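Local coordinates for protein MmeI (Methylophilus methylotrophus, PDB 5HR4) that is a type IIL restriction-modification enzyme that binds DNA and probably methylates adenine at N6, with S-adenosyl-L-methionine as methyl donor, at residues S509-V514 with G544-L549; W517-A522 with P552-L557; A579-I584 with R804-Y809. All blocks are in the same frame, centred on the assembly; numbering follows the deposited sequence.

Contact 1. Residues S509-V514 with G544-L549; sequences SDLDLV and GEQVSL. With nucleotides of chain B.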
loop_
_atom_site.group_PDB
_atom_site.type_symbol
_atom_site.label_atom_id
_atom_site.label_comp_id
_atom_site.label_asym_id
_atom_site.label_seq_id
_atom_site.Cartn_x
_atom_site.Cartn_y
_atom_site.Cartn_z
ATOM N N SER A 509 -17.577 2.530 6.674
ATOM C CA SER A 509 -16.719 3.694 6.481
ATOM C C SER A 509 -15.336 3.486 7.089
ATOM O O SER A 509 -14.379 4.142 6.658
ATOM C CB SER A 509 -17.373 4.956 7.061
ATOM O OG SER A 509 -17.830 4.742 8.383
ATOM N N ASP A 510 -15.205 2.574 8.069
ATOM C CA ASP A 510 -13.935 2.198 8.700
ATOM C C ASP A 510 -13.010 1.370 7.789
ATOM O O ASP A 510 -12.040 0.798 8.343
ATOM C CB ASP A 510 -14.190 1.398 9.973
ATOM C CG ASP A 510 -14.692 2.251 11.108
ATOM O OD1 ASP A 510 -14.459 3.472 11.066
ATOM O OD2 ASP A 510 -15.313 1.698 12.040
ATOM N N LEU A 511 -13.236 1.249 6.483
ATOM C CA LEU A 511 -12.343 0.474 5.639
ATOM C C LEU A 511 -11.333 1.381 4.955
ATOM O O LEU A 511 -11.579 2.566 4.734
ATOM C CB LEU A 511 -13.131 -0.311 4.584
ATOM C CG LEU A 511 -13.848 -1.525 5.170
ATOM C CD1 LEU A 511 -14.807 -2.145 4.177
ATOM C CD2 LEU A 511 -12.799 -2.510 5.611
ATOM N N ASP A 512 -10.181 0.811 4.627
ATOM C CA ASP A 512 -9.271 1.502 3.731
ATOM C C ASP A 512 -9.947 1.636 2.373
ATOM O O ASP A 512 -10.799 0.821 2.000
ATOM C CB ASP A 512 -7.941 0.738 3.608
ATOM C CG ASP A 512 -6.787 1.621 3.092
ATOM O OD1 ASP A 512 -6.788 1.955 1.881
ATOM O OD2 ASP A 512 -5.870 1.970 3.889
ATOM N N LEU A 513 -9.593 2.695 1.643
ATOM C CA LEU A 513 -10.128 2.846 0.297
ATOM C C LEU A 513 -9.846 1.612 -0.555
ATOM O O LEU A 513 -10.675 1.231 -1.393
ATOM C CB LEU A 513 -9.555 4.097 -0.372
ATOM C CG LEU A 513 -10.192 4.421 -1.733
ATOM C CD1 LEU A 513 -11.711 4.374 -1.649
ATOM C CD2 LEU A 513 -9.717 5.751 -2.251
ATOM N N VAL A 514 -8.684 0.969 -0.363
ATOM C CA VAL A 514 -8.320 -0.146 -1.240
ATOM C C VAL A 514 -9.339 -1.273 -1.137
ATOM O O VAL A 514 -9.564 -2.010 -2.110
ATOM C CB VAL A 514 -6.892 -0.657 -0.939
ATOM C CG1 VAL A 514 -6.794 -1.250 0.447
ATOM C CG2 VAL A 514 -6.455 -1.685 -1.990
ATOM N N GLY A 544 -6.907 -6.366 12.476
ATOM C CA GLY A 544 -7.717 -5.517 13.328
ATOM C C GLY A 544 -9.115 -5.262 12.809
ATOM O O GLY A 544 -9.769 -6.148 12.244
ATOM N N GLU A 545 -9.566 -4.003 12.977
ATOM C CA GLU A 545 -10.973 -3.620 12.830
ATOM C C GLU A 545 -11.519 -3.836 11.426
ATOM O O GLU A 545 -12.742 -3.839 11.250
ATOM C CB GLU A 545 -11.169 -2.149 13.216
ATOM C CG GLU A 545 -10.998 -1.141 12.074
ATOM C CD GLU A 545 -11.102 0.326 12.542
ATOM O OE1 GLU A 545 -11.791 0.603 13.557
ATOM O OE2 GLU A 545 -10.488 1.210 11.893
ATOM N N GLN A 546 -10.659 -4.014 10.433
ATOM C CA GLN A 546 -11.124 -4.130 9.060
ATOM C C GLN A 546 -11.491 -5.556 8.667
ATOM O O GLN A 546 -12.309 -5.733 7.750
ATOM C CB GLN A 546 -10.062 -3.587 8.099
ATOM C CG GLN A 546 -9.354 -2.326 8.593
ATOM C CD GLN A 546 -8.897 -1.430 7.462
ATOM O OE1 GLN A 546 -9.530 -1.359 6.409
ATOM N NE2 GLN A 546 -7.798 -0.723 7.682
ATOM N N VAL A 547 -10.934 -6.567 9.352
ATOM C CA VAL A 547 -11.163 -7.959 8.964
ATOM C C VAL A 547 -12.627 -8.334 9.131
ATOM O O VAL A 547 -13.187 -9.093 8.332
ATOM C CB VAL A 547 -10.248 -8.893 9.776
ATOM C CG1 VAL A 547 -10.291 -10.321 9.221
ATOM C CG2 VAL A 547 -8.851 -8.364 9.768
ATOM N N SER A 548 -13.272 -7.815 10.172
ATOM C CA SER A 548 -14.696 -8.049 10.363
ATOM C C SER A 548 -15.551 -7.321 9.334
ATOM O O SER A 548 -16.691 -7.734 9.104
ATOM C CB SER A 548 -15.125 -7.607 11.766
ATOM O OG SER A 548 -14.214 -8.045 12.772
ATOM N N LEU A 549 -15.061 -6.237 8.728
ATOM C CA LEU A 549 -15.926 -5.440 7.865
ATOM C C LEU A 549 -15.797 -5.785 6.399
ATOM O O LEU A 549 -16.691 -5.432 5.629
ATOM C CB LEU A 549 -15.653 -3.941 8.028
ATOM C CG LEU A 549 -15.660 -3.413 9.466
ATOM C CD1 LEU A 549 -15.224 -1.972 9.472
ATOM C CD2 LEU A 549 -17.009 -3.604 10.168
ATOM P P DC B 5 -6.916 -0.956 13.847
ATOM O OP1 DC B 5 -7.353 -2.054 12.947
ATOM O OP2 DC B 5 -5.850 -1.121 14.849
ATOM O "O5'" DC B 5 -6.415 0.236 12.925
ATOM C "C5'" DC B 5 -7.247 0.760 11.936
ATOM C "C4'" DC B 5 -6.787 2.156 11.611
ATOM O "O4'" DC B 5 -6.896 2.978 12.775
ATOM C "C3'" DC B 5 -5.320 2.261 11.265
ATOM O "O3'" DC B 5 -5.140 1.938 9.917
ATOM C "C2'" DC B 5 -5.011 3.738 11.550
ATOM C "C1'" DC B 5 -6.106 4.125 12.554
ATOM N N1 DC B 5 -5.613 4.581 13.847
ATOM C C2 DC B 5 -5.831 5.907 14.223
ATOM O O2 DC B 5 -6.396 6.660 13.431
ATOM N N3 DC B 5 -5.399 6.330 15.434
ATOM C C4 DC B 5 -4.781 5.466 16.251
ATOM N N4 DC B 5 -4.367 5.910 17.448
ATOM C C5 DC B 5 -4.561 4.105 15.876
ATOM C C6 DC B 5 -4.999 3.711 14.680
ATOM P P DC B 4 -12.139 1.105 19.028
ATOM O OP1 DC B 4 -13.581 0.776 18.936
ATOM O OP2 DC B 4 -11.281 0.458 20.050
ATOM O "O5'" DC B 4 -11.522 0.792 17.616
ATOM C "C5'" DC B 4 -10.206 0.259 17.511
ATOM C "C4'" DC B 4 -9.649 0.668 16.177
ATOM O "O4'" DC B 4 -9.676 2.110 16.093
ATOM C "C3'" DC B 4 -8.234 0.217 15.858
ATOM O "O3'" DC B 4 -8.239 -0.360 14.542
ATOM C "C2'" DC B 4 -7.406 1.517 15.940
ATOM C "C1'" DC B 4 -8.430 2.613 15.690
ATOM N N1 DC B 4 -8.195 3.893 16.469
ATOM C C2 DC B 4 -8.641 5.109 15.935
ATOM O O2 DC B 4 -9.190 5.112 14.829
ATOM N N3 DC B 4 -8.457 6.254 16.647
ATOM C C4 DC B 4 -7.869 6.209 17.838
ATOM N N4 DC B 4 -7.696 7.360 18.483
ATOM C C5 DC B 4 -7.403 4.981 18.406
ATOM C C6 DC B 4 -7.595 3.854 17.699
#

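Contact 2. Residues W517-A522 with P552-L557; sequences WYPKAA and PLLLSL. With SFG (sinefungin), chain H.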
loop_
_atom_site.group_PDB
_atom_site.type_symbol
_atom_site.label_atom_id
_atom_site.label_comp_id
_atom_site.label_asym_id
_atom_site.label_seq_id
_atom_site.Cartn_x
_atom_site.Cartn_y
_atom_site.Cartn_z
ATOM N N TRP A 517 -12.036 -2.016 -4.058
ATOM C CA TRP A 517 -11.876 -2.783 -5.297
ATOM C C TRP A 517 -12.244 -4.257 -5.141
ATOM O O TRP A 517 -12.502 -4.918 -6.150
ATOM C CB TRP A 517 -10.447 -2.683 -5.845
ATOM C CG TRP A 517 -10.206 -1.443 -6.644
ATOM C CD1 TRP A 517 -9.978 -1.358 -7.982
ATOM C CD2 TRP A 517 -10.184 -0.103 -6.149
ATOM N NE1 TRP A 517 -9.810 -0.045 -8.353
ATOM C CE2 TRP A 517 -9.929 0.744 -7.243
ATOM C CE3 TRP A 517 -10.345 0.461 -4.883
ATOM C CZ2 TRP A 517 -9.831 2.126 -7.110
ATOM C CZ3 TRP A 517 -10.254 1.838 -4.749
ATOM C CH2 TRP A 517 -10.001 2.656 -5.857
ATOM N N TYR A 518 -12.280 -4.785 -3.911
ATOM C CA TYR A 518 -12.569 -6.209 -3.738
ATOM C C TYR A 518 -14.026 -6.555 -4.030
ATOM O O TYR A 518 -14.269 -7.518 -4.781
ATOM C CB TYR A 518 -12.150 -6.659 -2.337
ATOM C CG TYR A 518 -10.661 -6.818 -2.157
ATOM C CD1 TYR A 518 -9.831 -5.706 -2.036
ATOM C CD2 TYR A 518 -10.087 -8.080 -2.082
ATOM C CE1 TYR A 518 -8.481 -5.841 -1.864
ATOM C CE2 TYR A 518 -8.725 -8.235 -1.907
ATOM C CZ TYR A 518 -7.929 -7.111 -1.803
ATOM O OH TYR A 518 -6.579 -7.256 -1.629
ATOM N N PRO A 519 -15.028 -5.865 -3.474
ATOM C CA PRO A 519 -16.412 -6.181 -3.861
ATOM C C PRO A 519 -16.689 -5.897 -5.322
ATOM O O PRO A 519 -17.470 -6.627 -5.944
ATOM C CB PRO A 519 -17.251 -5.273 -2.950
ATOM C CG PRO A 519 -16.364 -4.955 -1.821
ATOM C CD PRO A 519 -14.997 -4.856 -2.407
ATOM N N LYS A 520 -16.081 -4.846 -5.882
ATOM C CA LYS A 520 -16.189 -4.590 -7.315
ATOM C C LYS A 520 -15.785 -5.822 -8.106
ATOM O O LYS A 520 -16.613 -6.426 -8.796
ATOM C CB LYS A 520 -15.332 -3.383 -7.705
ATOM C CG LYS A 520 -16.083 -2.087 -7.654
ATOM C CD LYS A 520 -17.208 -2.087 -8.671
ATOM C CE LYS A 520 -17.493 -0.700 -9.210
ATOM N NZ LYS A 520 -18.646 -0.716 -10.167
ATOM N N ALA A 521 -14.510 -6.217 -8.000
ATOM C CA ALA A 521 -14.043 -7.453 -8.627
ATOM C C ALA A 521 -14.963 -8.617 -8.304
ATOM O O ALA A 521 -15.357 -9.371 -9.202
ATOM C CB ALA A 521 -12.622 -7.769 -8.171
ATOM N N ALA A 522 -15.349 -8.759 -7.031
ATOM C CA ALA A 522 -16.187 -9.890 -6.632
ATOM C C ALA A 522 -17.538 -9.869 -7.337
ATOM O O ALA A 522 -18.067 -10.923 -7.699
ATOM C CB ALA A 522 -16.379 -9.903 -5.120
ATOM N N PRO A 552 -16.547 -10.834 5.811
ATOM C CA PRO A 552 -17.927 -11.341 5.780
ATOM C C PRO A 552 -18.591 -11.129 4.431
ATOM O O PRO A 552 -19.177 -12.064 3.868
ATOM C CB PRO A 552 -18.600 -10.541 6.899
ATOM C CG PRO A 552 -17.530 -10.367 7.887
ATOM C CD PRO A 552 -16.280 -10.124 7.078
ATOM N N LEU A 553 -18.492 -9.917 3.885
ATOM C CA LEU A 553 -19.090 -9.648 2.585
ATOM C C LEU A 553 -18.411 -10.450 1.480
ATOM O O LEU A 553 -19.087 -10.963 0.578
ATOM C CB LEU A 553 -19.025 -8.156 2.283
ATOM C CG LEU A 553 -19.483 -7.778 0.876
ATOM C CD1 LEU A 553 -20.979 -7.993 0.717
ATOM C CD2 LEU A 553 -19.087 -6.340 0.550
ATOM N N LEU A 554 -17.083 -10.579 1.520
ATOM C CA LEU A 554 -16.402 -11.269 0.429
ATOM C C LEU A 554 -16.724 -12.760 0.438
ATOM O O LEU A 554 -17.034 -13.341 -0.610
ATOM C CB LEU A 554 -14.890 -11.036 0.499
ATOM C CG LEU A 554 -14.390 -9.651 0.063
ATOM C CD1 LEU A 554 -12.866 -9.596 -0.114
ATOM C CD2 LEU A 554 -15.087 -9.219 -1.198
ATOM N N LEU A 555 -16.660 -13.399 1.614
ATOM C CA LEU A 555 -16.948 -14.833 1.683
ATOM C C LEU A 555 -18.376 -15.128 1.235
ATOM O O LEU A 555 -18.616 -16.076 0.481
ATOM C CB LEU A 555 -16.703 -15.362 3.098
ATOM C CG LEU A 555 -15.263 -15.359 3.638
ATOM C CD1 LEU A 555 -15.208 -15.870 5.071
ATOM C CD2 LEU A 555 -14.339 -16.194 2.774
ATOM N N SER A 556 -19.330 -14.295 1.653
ATOM C CA SER A 556 -20.723 -14.500 1.279
ATOM C C SER A 556 -20.935 -14.466 -0.226
ATOM O O SER A 556 -21.958 -14.967 -0.702
ATOM C CB SER A 556 -21.609 -13.439 1.943
ATOM O OG SER A 556 -21.568 -12.216 1.225
ATOM N N LEU A 557 -20.012 -13.880 -0.985
ATOM C CA LEU A 557 -20.165 -13.775 -2.431
ATOM C C LEU A 557 -19.493 -14.914 -3.180
ATOM O O LEU A 557 -19.506 -14.918 -4.416
ATOM C CB LEU A 557 -19.619 -12.436 -2.922
ATOM C CG LEU A 557 -20.461 -11.218 -2.520
ATOM C CD1 LEU A 557 -19.900 -9.946 -3.144
ATOM C CD2 LEU A 557 -21.923 -11.401 -2.908
HETATM N N SFG H . 0.194 -0.015 -10.461
HETATM C CA SFG H . 0.486 1.307 -10.976
HETATM C C SFG H . 1.934 1.299 -11.429
HETATM O O SFG H . 2.601 0.250 -11.287
HETATM O OXT SFG H . 2.464 2.312 -11.945
HETATM C CB SFG H . 0.282 2.355 -9.888
HETATM C CG SFG H . -1.133 2.204 -9.350
HETATM C CD SFG H . -1.201 3.064 -8.108
HETATM N NE SFG H . -0.626 2.288 -7.028
HETATM C "C5'" SFG H . -2.643 3.487 -7.785
HETATM C "C4'" SFG H . -3.382 4.212 -8.961
HETATM O "O4'" SFG H . -4.663 4.202 -8.724
HETATM C "C3'" SFG H . -3.045 5.708 -9.088
HETATM O "O3'" SFG H . -2.388 5.878 -10.260
HETATM C "C2'" SFG H . -4.406 6.465 -9.059
HETATM O "O2'" SFG H . -4.461 7.543 -10.086
HETATM C "C1'" SFG H . -5.273 5.552 -9.359
HETATM N N9 SFG H . -6.534 5.719 -8.707
HETATM C C8 SFG H . -6.775 6.146 -7.470
HETATM N N7 SFG H . -8.092 6.099 -7.259
HETATM C C5 SFG H . -8.662 5.633 -8.370
HETATM C C6 SFG H . -9.981 5.405 -8.678
HETATM N N6 SFG H . -11.201 5.569 -7.927
HETATM N N1 SFG H . -10.330 4.932 -9.869
HETATM C C2 SFG H . -9.363 4.672 -10.782
HETATM N N3 SFG H . -8.059 4.903 -10.479
HETATM C C4 SFG H . -7.706 5.385 -9.266
#

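Contact 3. Residues A579-I584 with R804-Y809; sequences AVHCVI and RLESRY. With nucleotides of chain B; nucleotides of chain C.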
loop_
_atom_site.group_PDB
_atom_site.type_symbol
_atom_site.label_atom_id
_atom_site.label_comp_id
_atom_site.label_asym_id
_atom_site.label_seq_id
_atom_site.Cartn_x
_atom_site.Cartn_y
_atom_site.Cartn_z
ATOM N N ALA A 579 6.053 4.784 2.876
ATOM C CA ALA A 579 6.334 3.986 4.065
ATOM C C ALA A 579 5.053 3.252 4.433
ATOM O O ALA A 579 4.203 3.773 5.152
ATOM C CB ALA A 579 6.809 4.856 5.196
ATOM N N VAL A 580 4.910 2.043 3.914
ATOM C CA VAL A 580 3.732 1.224 4.152
ATOM C C VAL A 580 4.175 -0.228 4.012
ATOM O O VAL A 580 5.172 -0.526 3.346
ATOM C CB VAL A 580 2.585 1.615 3.172
ATOM C CG1 VAL A 580 3.049 1.539 1.734
ATOM C CG2 VAL A 580 1.313 0.792 3.393
ATOM N N HIS A 581 3.463 -1.122 4.699
ATOM C CA HIS A 581 3.680 -2.557 4.632
ATOM C C HIS A 581 2.519 -3.190 3.873
ATOM O O HIS A 581 1.368 -2.780 4.048
ATOM C CB HIS A 581 3.802 -3.154 6.044
ATOM C CG HIS A 581 5.138 -2.925 6.691
ATOM N ND1 HIS A 581 5.533 -3.583 7.839
ATOM C CD2 HIS A 581 6.174 -2.123 6.339
ATOM C CE1 HIS A 581 6.758 -3.198 8.160
ATOM N NE2 HIS A 581 7.169 -2.310 7.269
ATOM N N CYS A 582 2.814 -4.211 3.059
ATOM C CA CYS A 582 1.887 -4.706 2.045
ATOM C C CYS A 582 1.560 -6.185 2.191
ATOM O O CYS A 582 2.241 -6.943 2.886
ATOM C CB CYS A 582 2.451 -4.490 0.646
ATOM S SG CYS A 582 2.540 -2.777 0.289
ATOM N N VAL A 583 0.495 -6.580 1.498
ATOM C CA VAL A 583 0.158 -7.966 1.233
ATOM C C VAL A 583 -0.228 -8.046 -0.235
ATOM O O VAL A 583 -0.393 -7.026 -0.909
ATOM C CB VAL A 583 -0.985 -8.481 2.127
ATOM C CG1 VAL A 583 -0.546 -8.505 3.575
ATOM C CG2 VAL A 583 -2.202 -7.592 1.968
ATOM N N ILE A 584 -0.320 -9.277 -0.738
ATOM C CA ILE A 584 -0.858 -9.574 -2.062
ATOM C C ILE A 584 -1.890 -10.669 -1.880
ATOM O O ILE A 584 -1.592 -11.701 -1.273
ATOM C CB ILE A 584 0.222 -10.034 -3.061
ATOM C CG1 ILE A 584 1.327 -8.993 -3.209
ATOM C CG2 ILE A 584 -0.410 -10.313 -4.412
ATOM C CD1 ILE A 584 2.472 -9.431 -4.096
ATOM N N ARG A 804 -2.184 -3.359 13.390
ATOM C CA ARG A 804 -0.784 -2.972 13.366
ATOM C C ARG A 804 -0.670 -1.603 12.732
ATOM O O ARG A 804 -1.545 -1.166 11.979
ATOM C CB ARG A 804 0.096 -3.973 12.590
ATOM C CG ARG A 804 0.014 -5.435 12.989
ATOM C CD ARG A 804 0.898 -5.743 14.169
ATOM N NE ARG A 804 0.791 -7.134 14.592
ATOM C CZ ARG A 804 1.782 -8.021 14.512
ATOM N NH1 ARG A 804 2.975 -7.671 14.029
ATOM N NH2 ARG A 804 1.580 -9.263 14.929
ATOM N N LEU A 805 0.429 -0.936 13.086
ATOM C CA LEU A 805 0.935 0.268 12.430
ATOM C C LEU A 805 2.171 -0.129 11.633
ATOM O O LEU A 805 3.231 -0.372 12.221
ATOM C CB LEU A 805 1.282 1.341 13.457
ATOM C CG LEU A 805 1.421 2.798 12.995
ATOM C CD1 LEU A 805 1.795 3.668 14.193
ATOM C CD2 LEU A 805 2.433 2.987 11.883
ATOM N N GLU A 806 2.063 -0.116 10.296
ATOM C CA GLU A 806 2.948 -0.907 9.447
ATOM C C GLU A 806 2.945 -2.304 10.047
ATOM O O GLU A 806 2.069 -3.115 9.737
ATOM C CB GLU A 806 4.378 -0.337 9.358
ATOM C CG GLU A 806 4.609 0.708 8.246
ATOM C CD GLU A 806 6.097 1.066 7.988
ATOM O OE1 GLU A 806 6.941 0.968 8.921
ATOM O OE2 GLU A 806 6.413 1.466 6.832
ATOM N N SER A 807 3.865 -2.571 10.968
ATOM C CA SER A 807 3.959 -3.878 11.590
ATOM C C SER A 807 4.089 -3.841 13.107
ATOM O O SER A 807 4.029 -4.909 13.727
ATOM C CB SER A 807 5.141 -4.664 10.990
ATOM O OG SER A 807 4.774 -5.302 9.758
ATOM N N ARG A 808 4.257 -2.667 13.730
ATOM C CA ARG A 808 4.328 -2.642 15.187
ATOM C C ARG A 808 3.011 -3.124 15.773
ATOM O O ARG A 808 1.947 -2.966 15.173
ATOM C CB ARG A 808 4.640 -1.246 15.728
ATOM C CG ARG A 808 5.317 -0.351 14.786
ATOM C CD ARG A 808 6.788 -0.512 14.750
ATOM N NE ARG A 808 7.218 0.036 13.475
ATOM C CZ ARG A 808 7.244 -0.669 12.351
ATOM N NH1 ARG A 808 6.901 -1.955 12.382
ATOM N NH2 ARG A 808 7.628 -0.102 11.209
ATOM N N TYR A 809 3.090 -3.760 16.944
ATOM C CA TYR A 809 1.876 -4.089 17.664
ATOM C C TYR A 809 1.045 -2.822 17.814
ATOM O O TYR A 809 1.585 -1.736 18.035
ATOM C CB TYR A 809 2.204 -4.673 19.040
ATOM C CG TYR A 809 3.125 -5.861 19.037
ATOM C CD1 TYR A 809 3.145 -6.746 17.964
ATOM C CD2 TYR A 809 3.985 -6.103 20.105
ATOM C CE1 TYR A 809 3.990 -7.832 17.941
ATOM C CE2 TYR A 809 4.834 -7.193 20.098
ATOM C CZ TYR A 809 4.833 -8.065 19.010
ATOM O OH TYR A 809 5.675 -9.162 18.986
ATOM P P DC B 8 3.131 7.526 3.264
ATOM O OP1 DC B 8 2.578 8.720 2.607
ATOM O OP2 DC B 8 4.520 7.142 2.929
ATOM O "O5'" DC B 8 3.032 7.674 4.851
ATOM C "C5'" DC B 8 1.837 7.331 5.545
ATOM C "C4'" DC B 8 1.793 8.044 6.883
ATOM O "O4'" DC B 8 2.122 7.116 7.963
ATOM C "C3'" DC B 8 2.768 9.208 7.017
ATOM O "O3'" DC B 8 2.158 10.233 7.797
ATOM C "C2'" DC B 8 3.949 8.564 7.748
ATOM C "C1'" DC B 8 3.226 7.604 8.695
ATOM N N1 DC B 8 4.054 6.417 9.127
ATOM C C2 DC B 8 4.396 6.241 10.478
ATOM O O2 DC B 8 4.024 7.062 11.307
ATOM N N3 DC B 8 5.127 5.166 10.837
ATOM C C4 DC B 8 5.514 4.283 9.914
ATOM N N4 DC B 8 6.228 3.236 10.316
ATOM C C5 DC B 8 5.174 4.437 8.534
ATOM C C6 DC B 8 4.450 5.506 8.189
ATOM P P DG C 6 8.829 1.810 21.067
ATOM O OP1 DG C 6 9.955 2.430 21.801
ATOM O OP2 DG C 6 8.445 0.391 21.317
ATOM O "O5'" DG C 6 7.445 2.640 21.140
ATOM C "C5'" DG C 6 7.349 3.830 21.839
ATOM C "C4'" DG C 6 6.680 4.911 21.001
ATOM O "O4'" DG C 6 7.061 4.822 19.619
ATOM C "C3'" DG C 6 5.154 4.969 21.032
ATOM O "O3'" DG C 6 4.832 6.292 21.254
ATOM C "C2'" DG C 6 4.747 4.556 19.626
ATOM C "C1'" DG C 6 5.930 5.047 18.806
ATOM N N9 DG C 6 6.147 4.274 17.600
ATOM C C8 DG C 6 6.731 3.031 17.541
ATOM N N7 DG C 6 6.826 2.565 16.336
ATOM C C5 DG C 6 6.278 3.560 15.536
ATOM C C6 DG C 6 6.123 3.609 14.138
ATOM O O6 DG C 6 6.440 2.756 13.309
ATOM N N1 DG C 6 5.523 4.788 13.721
ATOM C C2 DG C 6 5.128 5.807 14.554
ATOM N N2 DG C 6 4.574 6.871 13.958
ATOM N N3 DG C 6 5.272 5.780 15.880
ATOM C C4 DG C 6 5.850 4.624 16.299
ATOM P P DT C 5 14.036 -0.707 18.251
ATOM O OP1 DT C 5 14.724 -1.034 19.519
ATOM O OP2 DT C 5 13.650 -1.780 17.302
ATOM O "O5'" DT C 5 12.709 0.137 18.598
ATOM C "C5'" DT C 5 12.799 1.567 18.868
ATOM C "C4'" DT C 5 11.425 2.211 18.870
ATOM O "O4'" DT C 5 11.185 2.880 17.600
ATOM C "C3'" DT C 5 10.260 1.240 19.005
ATOM O "O3'" DT C 5 9.209 1.929 19.522
ATOM C "C2'" DT C 5 9.960 0.930 17.547
ATOM C "C1'" DT C 5 10.001 2.345 17.051
ATOM N N1 DT C 5 9.970 2.523 15.563
ATOM C C2 DT C 5 9.556 3.740 15.079
ATOM O O2 DT C 5 9.246 4.661 15.800
ATOM N N3 DT C 5 9.512 3.846 13.731
ATOM C C4 DT C 5 9.826 2.878 12.807
ATOM O O4 DT C 5 9.758 3.103 11.601
ATOM C C5 DT C 5 10.259 1.592 13.366
ATOM C C7 DT C 5 10.650 0.441 12.451
ATOM C C6 DT C 5 10.292 1.480 14.715
#

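Contact 1. Residues S509-V514 with G544-L549
Asp512 and Gln546 make the polar link of this contact: the backbone N of Asp512 donates to OE1 of Gln546 at 2.9 Å. Around that bond an Asx turn in the loop 509-514 meets residues 544-549 of helix 544-556, both within the Rossmann-like methyltransferase domain. The amide N-H comes in from beside the C=O bond, at 134°, and tilted by 27° from the carbonyl plane. An extended chain beyond CG carries the Gln546 amide out to the loop, where OE1 also lies against CA of Leu511.

Next to this bond the packing is apolar. CD2 of Leu511 nestles against CB of Leu549, 4.0 Å away, and against the CB of Gln546, while Leu549 sends CD1 to CB of Asp510 (3.6 Å). Leu549 thus touches two consecutive loop residues with different parts of its side chain.

The charged side of the contact illustrates how like charges can be brought together when a shared counter-charge is present. The carboxylates of Asp510 and Glu545 stack with planes only 6° apart, OD2 of Asp510 being 4.0 Å from OE1 of Glu545. Lys487 and Lys629 each form a salt bridge to Glu545, and longer, weak ion pairs to Asp510, which would offset the repulsion. The Glu545 chain runs along the DNA backbone, its OE1 3.4 Å from C4' of DC4 of chain B, and its backbone N donates to OP1 of DC5 of chain B at 2.9 Å.

Further out, Asp512 is itself positioned by the loop. Its OD1 accepts from the backbone N of Val485, the residue following the Asn-Pro-Pro-Phe motif of this methyltransferase, and closes the Asx turn by accepting, through its anti lone pair, from the N of Val514 at 3.1 Å.

Contact 2. Residues W517-A522 with P552-L557
Leu554 meets Tyr518 obliquely, with CD1 resting 3.7 Å from the ring atom CD2 of Tyr518 and close to CB as well. This is the centre of a parallel helix-helix packing in the methyltransferase domain, where the short segments run at 11° to one another with axes 10.3 Å apart. No hydrogen bond crosses the interface; methyl groups and a proline ring do the work.

The two branches of Leu554 divide the task. While CD1 takes the tyrosine, CD2 reaches over the backbone carbonyl of Tyr518 and lies 4.2 Å from CB of Ala522. One residue earlier, Leu553 has CG anti to its own N (chi1 173°), in contrast to Leu554, and it crosses Pro519 at about a right angle, CD2 touching CG of the proline ring at 3.9 Å. One turn on, CD1 of Leu557 approaches CB of Ala522 at 4.0 Å, so the small alanine receives a methyl from each of two leucines. Near the end of the second helix, OG of Ser556 bonds back to the carbonyl O of Leu553.

Trp517 turns toward the cofactor pocket instead. The edge of its indole points at the face of the adenine of sinefungin, CZ2 lying 3.6 Å from C6, and NE1 is held by the carbonyl O of Pro362. Replacing this tryptophan with an alanine would probably leave that carbonyl without its donor and open a gap beneath the adenine.

The pair of helices sits against the central sheet and a third helix. Tyr518 packs its ring edge-to-face with Phe535 of strand 532-538 and meets Phe587 of strand 581-588, whereas Pro519 and Leu553 both touch Phe502 at the end of helix 492-502.

Contact 3. Residues A579-I584 with R804-Y809
The imidazole of His581 is gripped in two directions by a tight hairpin turn of the target recognition domain. In its plane, ND1 shares a hydrogen bond with OG of Ser807 at 2.7 Å, while over one face CB of Glu806 makes a CH-pi contact, 3.7 Å from the ring centroid. With CG anti to its carbonyl carbon (chi1 -88°) and an extended chain beyond, Glu806 crosses the ring and lays its carboxylate over the CD2 and NE2 side, the planes 23° apart.

That course delivers OE1 of Glu806 to N4 of DC8 of chain B, 2.8 Å away, and to a salt bridge with NH2 of Arg808. The Arg808 chain, bent at chi2 (-85°), brings NE to O6 of DG6 of chain C at 2.8 Å. Glutamate and arginine therefore read the two partners of one C:G pair from its major-groove side, and the salt bridge between them is likely to hold both in place; Glu755 takes the remaining guanidinium nitrogen, NH1, in a further salt bridge.

His581 lies on strand 581-588, between strands 532-538 and 560-569 of the methyltransferase sheet, whereas the turn joins strands 803-805 and 808-810 of a small antiparallel sheet completed by strand 752-753.

In the fold
The three contacts do not form one continuous path: only contacts 1 and 2 meet. Contacts 1 and 2 share helix 544-556, their centres are 13 Å apart, and they touch where the carbonyl O of Val547 lies 3.5 Å from CD of Pro552; in sequence their segments alternate. Contact 3 follows both in the chain, its centre 14 Å from contact 1 and 22 Å from contact 2, and it touches neither. Contact 2 reaches sinefungin directly, whereas the side chains of Asp512 in contact 1 and Val580 in contact 3 stay about 10 Å from it. Contact 1 meets the DNA backbone and contact 3 the bases as well.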